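Local coordinates for protein shikimate 5-dehydrogenase AroE (5-dehydroshikimate reductase) (Mycobacterium tuberculosis, PDB 4P4G) that binds shikimate and probably catalyses the reversible NADP-dependent reduction of 3-dehydroshikimate to shikimate on the pathway to chorismate, at residues 84-89 / 101-106; 121-126 / 145-150; 29-34 / 250-255. One frame throughout, in Å; residues are numbered along the deposited sequence.

Contact 1: residues 84-89 / 101-106; sequences DLVGSA and ADNTDI. With SKM ((3R,4S,5R)-3,4,5-trihydroxycyclohex-1-ene-1-carboxylic acid), chain C.
N103 ties two loops together by an amide that donates to the carbonyl of S88 from an unusual side. ND2 lies 3.0 Å from S88 O on an almost straight bond (170° at the hydrogen), yet it stands well above the carbonyl plane, 67° out of it, while S88 O stays close to the plane of the amide itself. With CG swung opposite the backbone N (chi1 -167°), the amide extends toward S88 and turns its other end back on its own chain, where OD1 weakly accepts from D105 N at 2.9 Å and from I106 N. The same amide therefore holds the neighbouring loop and caps the start of helix 105-113, the helix that leads from the substrate-binding sheet toward the parallel sheet expected to bind NADP. D105, in the first turn of that helix, reaches the shikimate pocket: OD1 accepts from O12 of the bound shikimate at 2.6 Å, and OD2 forms a salt bridge with K69. S88 OG is not bonded to N103 but to the carbonyl of G127. Two apolar pairs complete the contact. V86 CG2 presses unusually tightly on I106 CD1, at 3.4 Å, the two side chains sliding past each other in opposite directions, and A89 CB meets A101 CB at 3.7 Å. Helix 129-139 covers part of this core, with P130 against V86 and A131 against N103.

Contact 2: residues 121-126 / 145-150; sequences LVLGSG and TVVARN. With SO4 (sulfate ion), chain J.
In L123, chi1 of -50° sends CG away from the carbonyl carbon, and chi2 of -174° then brings CD2 beside V147 CB at 3.7 Å, the two side chains running alongside and pointing the same way. L121 is less relaxed: its chi1 of -147° is away from a staggered value, and CD1 lies a tight 3.5 Å from T145 CB while also resting on V147 CG2. These residues line one face of two parallel strands, over which A181 and L178 of helix 178-184 pack. Between the strands, V122 N donates to T145 O and V122 O accepts from V147 N, both at 2.9 Å; G124 N then donates to V147 O. Buried just beyond, G124 O has no polar partner in the model.

Where the strands end, a sulfate bridges the two segments. S125 holds it twice, with N on O4 and with OG on O2 at 2.7 Å. From the other segment, R149 N gives a straight bond to O1 at 3.0 Å and N150 N donates to O2 at 3.1 Å. The guanidinium of R149 has O1 at its edge, in plane, though both bonds from NE, to O1 and O3, are weak. N150 turns OD1 to K153 N as the N-cap of helix 151-163. The anion, probably from the crystallisation liquor, sits where a phosphate might be expected: at the glycine-rich turn of a Rossmann-type beta-alpha-beta unit, with an arginine after the second strand, consistent with the 2'-phosphate site of NADP.

Contact 3: residues 29-34 / 250-255; sequences RALGLH and QFTGLP
Two helix C-termini meet at the protein surface here, each ended by a glycine with positive phi: helix 20-30 closes in a Schellman motif at G32, and helix 236-252 gives way at G253. The leucines L31 and L33, one before and one after G32, both face T252, the last residue of the second helix, and L31 also meets L254 beyond it. L31 and T252 reach toward each other tip to tip, L31 CD1 coming within 3.8 Å of T252 OG1 and 3.9 Å of T252 CG2. The other branch of L31 goes to the loop, where CD2 rests 3.7 Å from P255 O and 4.1 Å from L254 CB, and L31 and L254 slide past one another in opposite directions. L33 approaches T252 at a slant, with CD1 on T252 CG2 at 3.6 Å.

The torsion of T252 turns CG2 toward the leucines. Its chi1 of 67° sets OG1 between the backbone N and the carbonyl carbon, from where it accepts from L254 N at 3.1 Å and also bonds V248 O, one turn back in the helix. The threonine is thus gripped within its own chain, and across the contact it offers CG2 to both leucines, with OG1 also lying against L31 CD1. Y28 and W36 pack beside it, and P257 lies against L31. Van der Waals contact, mostly of leucine methyls, joins a helix of the substrate-binding domain to a helix from near the C terminus, T252 forming an ST turn at the end of the latter.

After strand 7-12 the chain forms helix 20-30 and the 29-34 half of contact 3, which stays open for more than two hundred residues. Within that span contact 1 closes a short loop, the hairpin of strands 91-95 and 98-102, and passes directly into helix 105-113. Contact 2 follows in series, joining the first two strands of the parallel six-stranded sheet across helix 129-139; its centre lies about 17 Å from that of contact 1. Helix 236-252 then returns to the substrate-binding domain and closes contact 3 around both. Contacts 1 and 3 touch, since Q250 NE2 probably bonds D102 OD2 at 2.7 Å, an oxygen also salt-bridged to R82, whereas contacts 2 and 3 lie about 36 Å apart, centre to centre.

Contact 1: residues 84-89 / 101-106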
ATOM      1  N   ASP A  84     -11.440  -8.939  -1.571  1.00 15.92           N
ATOM      2  CA  ASP A  84     -12.417  -9.095  -2.640  1.00 18.63           C
ATOM      3  C   ASP A  84     -12.952  -7.752  -3.121  1.00 18.62           C
ATOM      4  O   ASP A  84     -13.299  -7.605  -4.289  1.00 22.31           O
ATOM      5  CB  ASP A  84     -13.575  -9.991  -2.202  1.00 22.04           C
ATOM      6  CG  ASP A  84     -13.350 -11.438  -2.558  1.00 27.29           C
ATOM      7  OD1 ASP A  84     -12.463 -11.704  -3.394  1.00 27.25           O
ATOM      8  OD2 ASP A  84     -14.065 -12.304  -2.011  1.00 31.67           O
ATOM      9  N   LEU A  85     -13.009  -6.779  -2.217  1.00 16.67           N
ATOM     10  CA  LEU A  85     -13.502  -5.449  -2.550  1.00 18.61           C
ATOM     11  C   LEU A  85     -12.461  -4.647  -3.335  1.00 18.31           C
ATOM     12  O   LEU A  85     -12.779  -4.041  -4.370  1.00 19.42           O
ATOM     13  CB  LEU A  85     -13.894  -4.700  -1.272  1.00 19.74           C
ATOM     14  CG  LEU A  85     -14.423  -3.273  -1.423  1.00 21.59           C
ATOM     15  CD1 LEU A  85     -15.844  -3.271  -1.992  1.00 24.08           C
ATOM     16  CD2 LEU A  85     -14.359  -2.543  -0.075  1.00 21.87           C
ATOM     17  N   VAL A  86     -11.230  -4.641  -2.825  1.00 16.89           N
ATOM     18  CA  VAL A  86     -10.119  -3.909  -3.430  1.00 18.07           C
ATOM     19  C   VAL A  86      -9.717  -4.487  -4.776  1.00 17.57           C
ATOM     20  O   VAL A  86      -9.491  -3.750  -5.738  1.00 19.73           O
ATOM     21  CB  VAL A  86      -8.889  -3.894  -2.495  1.00 20.03           C
ATOM     22  CG1 VAL A  86      -7.678  -3.317  -3.198  1.00 20.29           C
ATOM     23  CG2 VAL A  86      -9.199  -3.088  -1.260  1.00 22.54           C
ATOM     24  N   GLY A  87      -9.628  -5.809  -4.859  1.00 15.04           N
ATOM     25  CA  GLY A  87      -9.217  -6.425  -6.106  1.00 14.91           C
ATOM     26  C   GLY A  87      -7.730  -6.677  -6.215  1.00 14.64           C
ATOM     27  O   GLY A  87      -7.228  -7.021  -7.293  1.00 13.27           O
ATOM     28  N   SER A  88      -7.020  -6.519  -5.102  1.00 13.47           N
ATOM     29  CA  SER A  88      -5.615  -6.891  -5.045  1.00 11.25           C
ATOM     30  C   SER A  88      -5.311  -7.281  -3.612  1.00  9.02           C
ATOM     31  O   SER A  88      -6.106  -7.002  -2.698  1.00  9.46           O
ATOM     32  CB  SER A  88      -4.712  -5.745  -5.509  1.00 14.62           C
ATOM     33  OG  SER A  88      -4.747  -4.678  -4.584  1.00 15.52           O
ATOM     34  N   ALA A  89      -4.179  -7.939  -3.409  1.00  9.04           N
ATOM     35  CA  ALA A  89      -3.833  -8.447  -2.090  1.00  9.59           C
ATOM     36  C   ALA A  89      -2.369  -8.212  -1.822  1.00  8.47           C
ATOM     37  O   ALA A  89      -1.529  -8.531  -2.658  1.00  9.37           O
ATOM     38  CB  ALA A  89      -4.134  -9.934  -2.015  1.00 10.21           C
ATOM     39  N   ALA A 101      -6.010 -14.634   0.875  1.00  8.64           N
ATOM     40  CA  ALA A 101      -5.543 -13.308   0.491  1.00  8.74           C
ATOM     41  C   ALA A 101      -6.230 -12.244   1.334  1.00  9.01           C
ATOM     42  O   ALA A 101      -7.456 -12.268   1.516  1.00  9.86           O
ATOM     43  CB  ALA A 101      -5.806 -13.050  -0.983  1.00 12.01           C
ATOM     44  N   ASP A 102      -5.444 -11.301   1.833  1.00  9.14           N
ATOM     45  CA  ASP A 102      -6.007 -10.130   2.489  1.00 10.57           C
ATOM     46  C   ASP A 102      -5.362  -8.877   1.920  1.00  9.06           C
ATOM     47  O   ASP A 102      -4.329  -8.937   1.238  1.00  8.48           O
ATOM     48  CB  ASP A 102      -5.807 -10.196   4.007  1.00 14.13           C
ATOM     49  CG  ASP A 102      -6.526  -9.062   4.740  1.00 19.78           C
ATOM     50  OD1 ASP A 102      -7.596  -8.615   4.255  1.00 19.25           O
ATOM     51  OD2 ASP A 102      -6.017  -8.600   5.785  1.00 21.41           O
ATOM     52  N   ASN A 103      -5.984  -7.735   2.168  1.00 11.45           N
ATOM     53  CA  ASN A 103      -5.368  -6.478   1.809  1.00 10.85           C
ATOM     54  C   ASN A 103      -5.285  -5.578   3.028  1.00 11.99           C
ATOM     55  O   ASN A 103      -6.304  -5.088   3.518  1.00 13.73           O
ATOM     56  CB  ASN A 103      -6.128  -5.773   0.690  1.00 12.27           C
ATOM     57  CG  ASN A 103      -5.338  -4.633   0.108  1.00 15.36           C
ATOM     58  OD1 ASN A 103      -5.029  -3.665   0.810  1.00 16.91           O
ATOM     59  ND2 ASN A 103      -4.991  -4.734  -1.169  1.00 14.99           N
ATOM     60  N   THR A 104      -4.071  -5.367   3.520  1.00  8.32           N
ATOM     61  CA  THR A 104      -3.866  -4.461   4.647  1.00  9.50           C
ATOM     62  C   THR A 104      -3.385  -3.062   4.244  1.00 10.05           C
ATOM     63  O   THR A 104      -3.167  -2.221   5.123  1.00  9.97           O
ATOM     64  CB  THR A 104      -2.888  -5.053   5.686  1.00  9.25           C
ATOM     65  OG1 THR A 104      -1.561  -5.049   5.144  1.00 10.41           O
ATOM     66  CG2 THR A 104      -3.268  -6.484   6.044  1.00  9.58           C
ATOM     67  N   ASP A 105      -3.227  -2.805   2.943  1.00 10.66           N
ATOM     68  CA  ASP A 105      -2.843  -1.466   2.464  1.00 12.05           C
ATOM     69  C   ASP A 105      -3.957  -0.448   2.728  1.00 11.84           C
ATOM     70  O   ASP A 105      -3.704   0.759   2.779  1.00 11.05           O
ATOM     71  CB  ASP A 105      -2.533  -1.463   0.959  1.00 13.18           C
ATOM     72  CG  ASP A 105      -1.209  -2.121   0.616  1.00 17.50           C
ATOM     73  OD1 ASP A 105      -0.226  -1.935   1.364  1.00 18.01           O
ATOM     74  OD2 ASP A 105      -1.160  -2.827  -0.421  1.00 19.45           O
ATOM     75  N   ILE A 106      -5.189  -0.929   2.865  1.00 10.49           N
ATOM     76  CA  ILE A 106      -6.303  -0.062   3.254  1.00 11.20           C
ATOM     77  C   ILE A 106      -5.997   0.548   4.622  1.00 12.20           C
ATOM     78  O   ILE A 106      -6.113   1.768   4.800  1.00 11.79           O
ATOM     79  CB  ILE A 106      -7.623  -0.839   3.336  1.00 13.14           C
ATOM     80  CG1 ILE A 106      -7.989  -1.436   1.979  1.00 13.73           C
ATOM     81  CG2 ILE A 106      -8.744   0.048   3.865  1.00 14.21           C
ATOM     82  CD1 ILE A 106      -9.040  -2.538   2.095  1.00 17.56           C
TER
HETATM   83  O12 SKM C 301       1.771  -3.597   1.048  1.00 19.07           O
HETATM   84  C8  SKM C 301       3.124  -3.457   1.475  1.00 19.11           C
HETATM   85  C6  SKM C 301       3.804  -2.481   0.557  1.00 21.24           C
HETATM   86  O7  SKM C 301       3.532  -2.788  -0.798  1.00 24.83           O
HETATM   87  C5  SKM C 301       5.228  -2.557   0.770  1.00 17.41           C
HETATM   88  C4  SKM C 301       5.896  -3.512   1.414  1.00 13.30           C
HETATM   89  C1  SKM C 301       7.409  -3.421   1.516  1.00 11.21           C
HETATM   90  O2  SKM C 301       8.026  -4.266   2.180  1.00 13.07           O
HETATM   91  O3  SKM C 301       8.037  -2.509   0.948  1.00 14.87           O
HETATM   92  C10 SKM C 301       5.192  -4.729   2.085  1.00 14.00           C
HETATM   93  C9  SKM C 301       3.755  -4.822   1.491  1.00 17.56           C
HETATM   94  O11 SKM C 301       3.056  -5.654   2.349  1.00 17.21           O

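Contact 2: residues 121-126 / 145-150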
ATOM      1  N   LEU A 121      -7.253  13.075  -4.208  1.00  7.88           N
ATOM      2  CA  LEU A 121      -6.657  12.680  -5.477  1.00 10.80           C
ATOM      3  C   LEU A 121      -5.873  11.400  -5.247  1.00 10.82           C
ATOM      4  O   LEU A 121      -5.193  11.255  -4.227  1.00 12.54           O
ATOM      5  CB  LEU A 121      -5.713  13.792  -5.931  1.00 14.29           C
ATOM      6  CG  LEU A 121      -5.460  14.152  -7.382  1.00 21.55           C
ATOM      7  CD1 LEU A 121      -6.757  14.447  -8.078  1.00 25.69           C
ATOM      8  CD2 LEU A 121      -4.590  15.398  -7.402  1.00 20.22           C
ATOM      9  N   VAL A 122      -5.962  10.463  -6.187  1.00  8.56           N
ATOM     10  CA  VAL A 122      -5.161   9.245  -6.119  1.00  8.20           C
ATOM     11  C   VAL A 122      -4.390   9.162  -7.410  1.00  8.46           C
ATOM     12  O   VAL A 122      -4.978   9.245  -8.483  1.00  9.59           O
ATOM     13  CB  VAL A 122      -6.041   7.977  -5.984  1.00  9.94           C
ATOM     14  CG1 VAL A 122      -5.231   6.702  -6.283  1.00 10.98           C
ATOM     15  CG2 VAL A 122      -6.680   7.912  -4.595  1.00 10.41           C
ATOM     16  N   LEU A 123      -3.076   9.009  -7.311  1.00  7.52           N
ATOM     17  CA  LEU A 123      -2.262   8.823  -8.509  1.00  9.81           C
ATOM     18  C   LEU A 123      -1.920   7.366  -8.732  1.00  9.54           C
ATOM     19  O   LEU A 123      -1.399   6.698  -7.834  1.00  9.84           O
ATOM     20  CB  LEU A 123      -0.961   9.595  -8.408  1.00  9.98           C
ATOM     21  CG  LEU A 123      -1.024  11.059  -8.016  1.00 12.75           C
ATOM     22  CD1 LEU A 123       0.365  11.655  -8.117  1.00 12.74           C
ATOM     23  CD2 LEU A 123      -2.010  11.794  -8.893  1.00 14.40           C
ATOM     24  N   GLY A 124      -2.213   6.884  -9.934  1.00 10.83           N
ATOM     25  CA  GLY A 124      -1.815   5.548 -10.345  1.00 12.01           C
ATOM     26  C   GLY A 124      -2.977   4.599 -10.513  1.00 12.69           C
ATOM     27  O   GLY A 124      -4.092   4.896 -10.089  1.00 14.85           O
ATOM     28  N   SER A 125      -2.705   3.449 -11.124  1.00 13.97           N
ATOM     29  CA  SER A 125      -3.721   2.410 -11.280  1.00 18.25           C
ATOM     30  C   SER A 125      -3.131   1.021 -11.036  1.00 19.76           C
ATOM     31  O   SER A 125      -3.669   0.009 -11.511  1.00 22.16           O
ATOM     32  CB  SER A 125      -4.348   2.483 -12.673  1.00 21.72           C
ATOM     33  OG  SER A 125      -3.369   2.272 -13.672  1.00 23.83           O
ATOM     34  N   GLY A 126      -2.016   0.977 -10.312  1.00 16.96           N
ATOM     35  CA  GLY A 126      -1.383  -0.280  -9.942  1.00 17.49           C
ATOM     36  C   GLY A 126      -2.062  -0.944  -8.759  1.00 17.61           C
ATOM     37  O   GLY A 126      -3.176  -0.578  -8.385  1.00 16.37           O
ATOM     38  N   THR A 145     -10.647  11.913  -7.245  1.00  8.82           N
ATOM     39  CA  THR A 145     -10.252  11.971  -8.651  1.00  9.02           C
ATOM     40  C   THR A 145      -9.065  11.023  -8.846  1.00  9.58           C
ATOM     41  O   THR A 145      -8.077  11.097  -8.117  1.00 11.01           O
ATOM     42  CB  THR A 145      -9.900  13.420  -9.076  1.00 11.59           C
ATOM     43  OG1 THR A 145     -11.059  14.262  -8.948  1.00 13.80           O
ATOM     44  CG2 THR A 145      -9.403  13.470 -10.524  1.00 10.19           C
ATOM     45  N   VAL A 146      -9.181  10.100  -9.801  1.00  9.38           N
ATOM     46  CA  VAL A 146      -8.103   9.163 -10.115  1.00  9.45           C
ATOM     47  C   VAL A 146      -7.316   9.690 -11.306  1.00 11.04           C
ATOM     48  O   VAL A 146      -7.885   9.952 -12.363  1.00 11.91           O
ATOM     49  CB  VAL A 146      -8.663   7.775 -10.464  1.00 10.70           C
ATOM     50  CG1 VAL A 146      -7.545   6.839 -10.961  1.00 11.87           C
ATOM     51  CG2 VAL A 146      -9.364   7.177  -9.258  1.00 12.96           C
ATOM     52  N   VAL A 147      -6.013   9.861 -11.124  1.00  9.39           N
ATOM     53  CA  VAL A 147      -5.139  10.342 -12.190  1.00 11.86           C
ATOM     54  C   VAL A 147      -4.176   9.211 -12.524  1.00 13.34           C
ATOM     55  O   VAL A 147      -3.402   8.792 -11.685  1.00 11.92           O
ATOM     56  CB  VAL A 147      -4.306  11.565 -11.744  1.00 14.16           C
ATOM     57  CG1 VAL A 147      -3.521  12.134 -12.923  1.00 15.72           C
ATOM     58  CG2 VAL A 147      -5.196  12.642 -11.145  1.00 14.89           C
ATOM     59  N   ALA A 148      -4.216   8.716 -13.750  1.00 16.19           N
ATOM     60  CA  ALA A 148      -3.320   7.625 -14.113  1.00 15.86           C
ATOM     61  C   ALA A 148      -2.993   7.673 -15.587  1.00 17.65           C
ATOM     62  O   ALA A 148      -3.670   8.356 -16.359  1.00 17.69           O
ATOM     63  CB  ALA A 148      -3.930   6.281 -13.748  1.00 16.88           C
ATOM     64  N   ARG A 149      -1.957   6.933 -15.971  1.00 20.09           N
ATOM     65  CA  ARG A 149      -1.562   6.845 -17.371  1.00 22.02           C
ATOM     66  C   ARG A 149      -2.451   5.849 -18.102  1.00 22.02           C
ATOM     67  O   ARG A 149      -2.689   5.972 -19.301  1.00 22.54           O
ATOM     68  CB  ARG A 149      -0.093   6.429 -17.491  1.00 23.40           C
ATOM     69  CG  ARG A 149       0.894   7.441 -16.919  1.00 25.82           C
ATOM     70  CD  ARG A 149       2.319   6.913 -16.990  1.00 27.86           C
ATOM     71  NE  ARG A 149       2.586   5.948 -15.926  1.00 26.77           N
ATOM     72  CZ  ARG A 149       3.705   5.237 -15.832  1.00 28.29           C
ATOM     73  NH1 ARG A 149       4.657   5.376 -16.744  1.00 28.64           N
ATOM     74  NH2 ARG A 149       3.868   4.385 -14.825  1.00 28.74           N
ATOM     75  N   ASN A 150      -2.943   4.852 -17.373  1.00 21.25           N
ATOM     76  CA  ASN A 150      -3.760   3.807 -17.982  1.00 22.15           C
ATOM     77  C   ASN A 150      -5.246   4.088 -17.784  1.00 20.25           C
ATOM     78  O   ASN A 150      -5.803   3.793 -16.729  1.00 20.23           O
ATOM     79  CB  ASN A 150      -3.385   2.439 -17.388  1.00 23.73           C
ATOM     80  CG  ASN A 150      -4.027   1.281 -18.121  1.00 24.81           C
ATOM     81  OD1 ASN A 150      -5.178   1.357 -18.552  1.00 25.76           O
ATOM     82  ND2 ASN A 150      -3.280   0.191 -18.265  1.00 25.69           N
TER
HETATM   83  S   SO4 J 308      -0.323   4.271 -14.034  1.00 23.85           S
HETATM   84  O1  SO4 J 308      -0.134   5.712 -13.863  1.00 10.81           O
HETATM   85  O2  SO4 J 308      -1.592   3.982 -14.708  1.00 24.85           O
HETATM   86  O3  SO4 J 308       0.765   3.744 -14.865  1.00 25.10           O
HETATM   87  O4  SO4 J 308      -0.262   3.566 -12.743  1.00 23.35           O

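Contact 3: residues 29-34 / 250-255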
ATOM      1  N   ARG A  29      10.028 -10.614  17.878  1.00 10.13           N
ATOM      2  CA  ARG A  29      10.787 -10.571  19.129  1.00 12.12           C
ATOM      3  C   ARG A  29       9.966 -10.035  20.310  1.00 13.50           C
ATOM      4  O   ARG A  29      10.042 -10.555  21.418  1.00 14.33           O
ATOM      5  CB  ARG A  29      12.067  -9.748  18.946  1.00 12.69           C
ATOM      6  CG  ARG A  29      13.102 -10.420  18.052  1.00 17.61           C
ATOM      7  CD  ARG A  29      14.455  -9.727  18.167  1.00 22.56           C
ATOM      8  NE  ARG A  29      14.397  -8.332  17.737  1.00 25.07           N
ATOM      9  CZ  ARG A  29      14.570  -7.932  16.479  1.00 24.54           C
ATOM     10  NH1 ARG A  29      14.812  -8.827  15.531  1.00 23.75           N
ATOM     11  NH2 ARG A  29      14.507  -6.639  16.171  1.00 23.07           N
ATOM     12  N   ALA A  30       9.185  -8.985  20.071  1.00 12.54           N
ATOM     13  CA  ALA A  30       8.312  -8.433  21.110  1.00 12.96           C
ATOM     14  C   ALA A  30       7.258  -9.443  21.573  1.00 14.67           C
ATOM     15  O   ALA A  30       6.862  -9.445  22.745  1.00 16.07           O
ATOM     16  CB  ALA A  30       7.644  -7.165  20.615  1.00 15.19           C
ATOM     17  N   LEU A  31       6.805 -10.287  20.646  1.00 13.01           N
ATOM     18  CA  LEU A  31       5.786 -11.293  20.945  1.00 14.76           C
ATOM     19  C   LEU A  31       6.379 -12.576  21.522  1.00 14.25           C
ATOM     20  O   LEU A  31       5.641 -13.510  21.838  1.00 15.97           O
ATOM     21  CB  LEU A  31       4.985 -11.631  19.682  1.00 14.28           C
ATOM     22  CG  LEU A  31       4.083 -10.530  19.122  1.00 14.26           C
ATOM     23  CD1 LEU A  31       3.487 -10.929  17.766  1.00 13.85           C
ATOM     24  CD2 LEU A  31       2.983 -10.208  20.127  1.00 14.95           C
ATOM     25  N   GLY A  32       7.701 -12.641  21.635  1.00 14.45           N
ATOM     26  CA  GLY A  32       8.346 -13.835  22.158  1.00 16.31           C
ATOM     27  C   GLY A  32       8.472 -14.969  21.155  1.00 17.65           C
ATOM     28  O   GLY A  32       8.709 -16.118  21.538  1.00 19.88           O
ATOM     29  N   LEU A  33       8.324 -14.646  19.876  1.00 14.29           N
ATOM     30  CA  LEU A  33       8.489 -15.610  18.789  1.00 17.38           C
ATOM     31  C   LEU A  33       9.916 -15.523  18.246  1.00 23.00           C
ATOM     32  O   LEU A  33      10.129 -15.224  17.072  1.00 23.07           O
ATOM     33  CB  LEU A  33       7.500 -15.292  17.668  1.00 15.24           C
ATOM     34  CG  LEU A  33       6.038 -15.152  18.075  1.00 14.70           C
ATOM     35  CD1 LEU A  33       5.201 -14.682  16.897  1.00 13.23           C
ATOM     36  CD2 LEU A  33       5.504 -16.458  18.606  1.00 18.36           C
ATOM     37  N   HIS A  34      10.893 -15.799  19.101  1.00 29.44           N
ATOM     38  CA  HIS A  34      12.280 -15.429  18.819  1.00 33.43           C
ATOM     39  C   HIS A  34      13.003 -16.162  17.680  1.00 32.77           C
ATOM     40  O   HIS A  34      13.976 -15.636  17.137  1.00 34.04           O
ATOM     41  CB  HIS A  34      13.112 -15.467  20.111  1.00 38.80           C
ATOM     42  CG  HIS A  34      12.782 -14.361  21.066  1.00 43.10           C
ATOM     43  ND1 HIS A  34      13.260 -13.078  20.910  1.00 43.56           N
ATOM     44  CD2 HIS A  34      12.015 -14.344  22.183  1.00 45.58           C
ATOM     45  CE1 HIS A  34      12.804 -12.317  21.891  1.00 44.48           C
ATOM     46  NE2 HIS A  34      12.043 -13.060  22.674  1.00 45.96           N
ATOM     47  N   GLN A 250      -2.215 -11.417  11.375  1.00 12.75           N
ATOM     48  CA  GLN A 250      -2.617 -12.586  10.607  1.00 15.74           C
ATOM     49  C   GLN A 250      -1.543 -13.668  10.572  1.00 14.54           C
ATOM     50  O   GLN A 250      -1.864 -14.853  10.525  1.00 15.46           O
ATOM     51  CB  GLN A 250      -3.055 -12.184   9.203  1.00 18.70           C
ATOM     52  CG  GLN A 250      -4.423 -11.498   9.191  1.00 21.25           C
ATOM     53  CD  GLN A 250      -4.749 -10.898   7.856  1.00 25.72           C
ATOM     54  OE1 GLN A 250      -5.362 -11.546   7.009  1.00 27.87           O
ATOM     55  NE2 GLN A 250      -4.339  -9.650   7.650  1.00 25.98           N
ATOM     56  N   PHE A 251      -0.273 -13.263  10.586  1.00 11.79           N
ATOM     57  CA  PHE A 251       0.826 -14.231  10.600  1.00 11.39           C
ATOM     58  C   PHE A 251       0.966 -14.906  11.972  1.00 13.05           C
ATOM     59  O   PHE A 251       1.308 -16.087  12.055  1.00 13.58           O
ATOM     60  CB  PHE A 251       2.155 -13.567  10.198  1.00 10.79           C
ATOM     61  CG  PHE A 251       2.198 -13.074   8.764  1.00  9.54           C
ATOM     62  CD1 PHE A 251       1.177 -13.386   7.874  1.00  9.33           C
ATOM     63  CD2 PHE A 251       3.266 -12.298   8.314  1.00  9.27           C
ATOM     64  CE1 PHE A 251       1.211 -12.934   6.556  1.00 11.14           C
ATOM     65  CE2 PHE A 251       3.301 -11.835   6.986  1.00  9.99           C
ATOM     66  CZ  PHE A 251       2.270 -12.158   6.116  1.00 11.70           C
ATOM     67  N   THR A 252       0.686 -14.168  13.045  1.00 10.97           N
ATOM     68  CA  THR A 252       0.962 -14.670  14.404  1.00 10.96           C
ATOM     69  C   THR A 252      -0.261 -15.136  15.191  1.00 12.82           C
ATOM     70  O   THR A 252      -0.125 -15.955  16.101  1.00 14.54           O
ATOM     71  CB  THR A 252       1.694 -13.619  15.273  1.00 11.13           C
ATOM     72  OG1 THR A 252       0.816 -12.512  15.527  1.00 11.82           O
ATOM     73  CG2 THR A 252       2.957 -13.125  14.575  1.00 10.85           C
ATOM     74  N   GLY A 253      -1.440 -14.604  14.867  1.00 12.16           N
ATOM     75  CA  GLY A 253      -2.637 -14.863  15.656  1.00 12.94           C
ATOM     76  C   GLY A 253      -2.694 -14.051  16.943  1.00 13.86           C
ATOM     77  O   GLY A 253      -3.537 -14.305  17.797  1.00 14.20           O
ATOM     78  N   LEU A 254      -1.791 -13.079  17.078  1.00 10.63           N
ATOM     79  CA  LEU A 254      -1.668 -12.264  18.292  1.00 10.08           C
ATOM     80  C   LEU A 254      -1.868 -10.792  17.942  1.00 11.19           C
ATOM     81  O   LEU A 254      -1.726 -10.419  16.782  1.00 12.66           O
ATOM     82  CB  LEU A 254      -0.270 -12.449  18.897  1.00 10.53           C
ATOM     83  CG  LEU A 254       0.013 -13.814  19.534  1.00 12.53           C
ATOM     84  CD1 LEU A 254       1.502 -14.098  19.586  1.00 13.61           C
ATOM     85  CD2 LEU A 254      -0.574 -13.883  20.930  1.00 13.98           C
ATOM     86  N   PRO A 255      -2.182  -9.946  18.943  1.00 13.09           N
ATOM     87  CA  PRO A 255      -2.327  -8.511  18.660  1.00 12.62           C
ATOM     88  C   PRO A 255      -0.983  -7.925  18.254  1.00 12.81           C
ATOM     89  O   PRO A 255       0.055  -8.344  18.773  1.00 14.39           O
ATOM     90  CB  PRO A 255      -2.748  -7.917  20.014  1.00 12.08           C
ATOM     91  CG  PRO A 255      -3.169  -9.098  20.862  1.00 12.19           C
ATOM     92  CD  PRO A 255      -2.338 -10.240  20.377  1.00 11.76           C
TER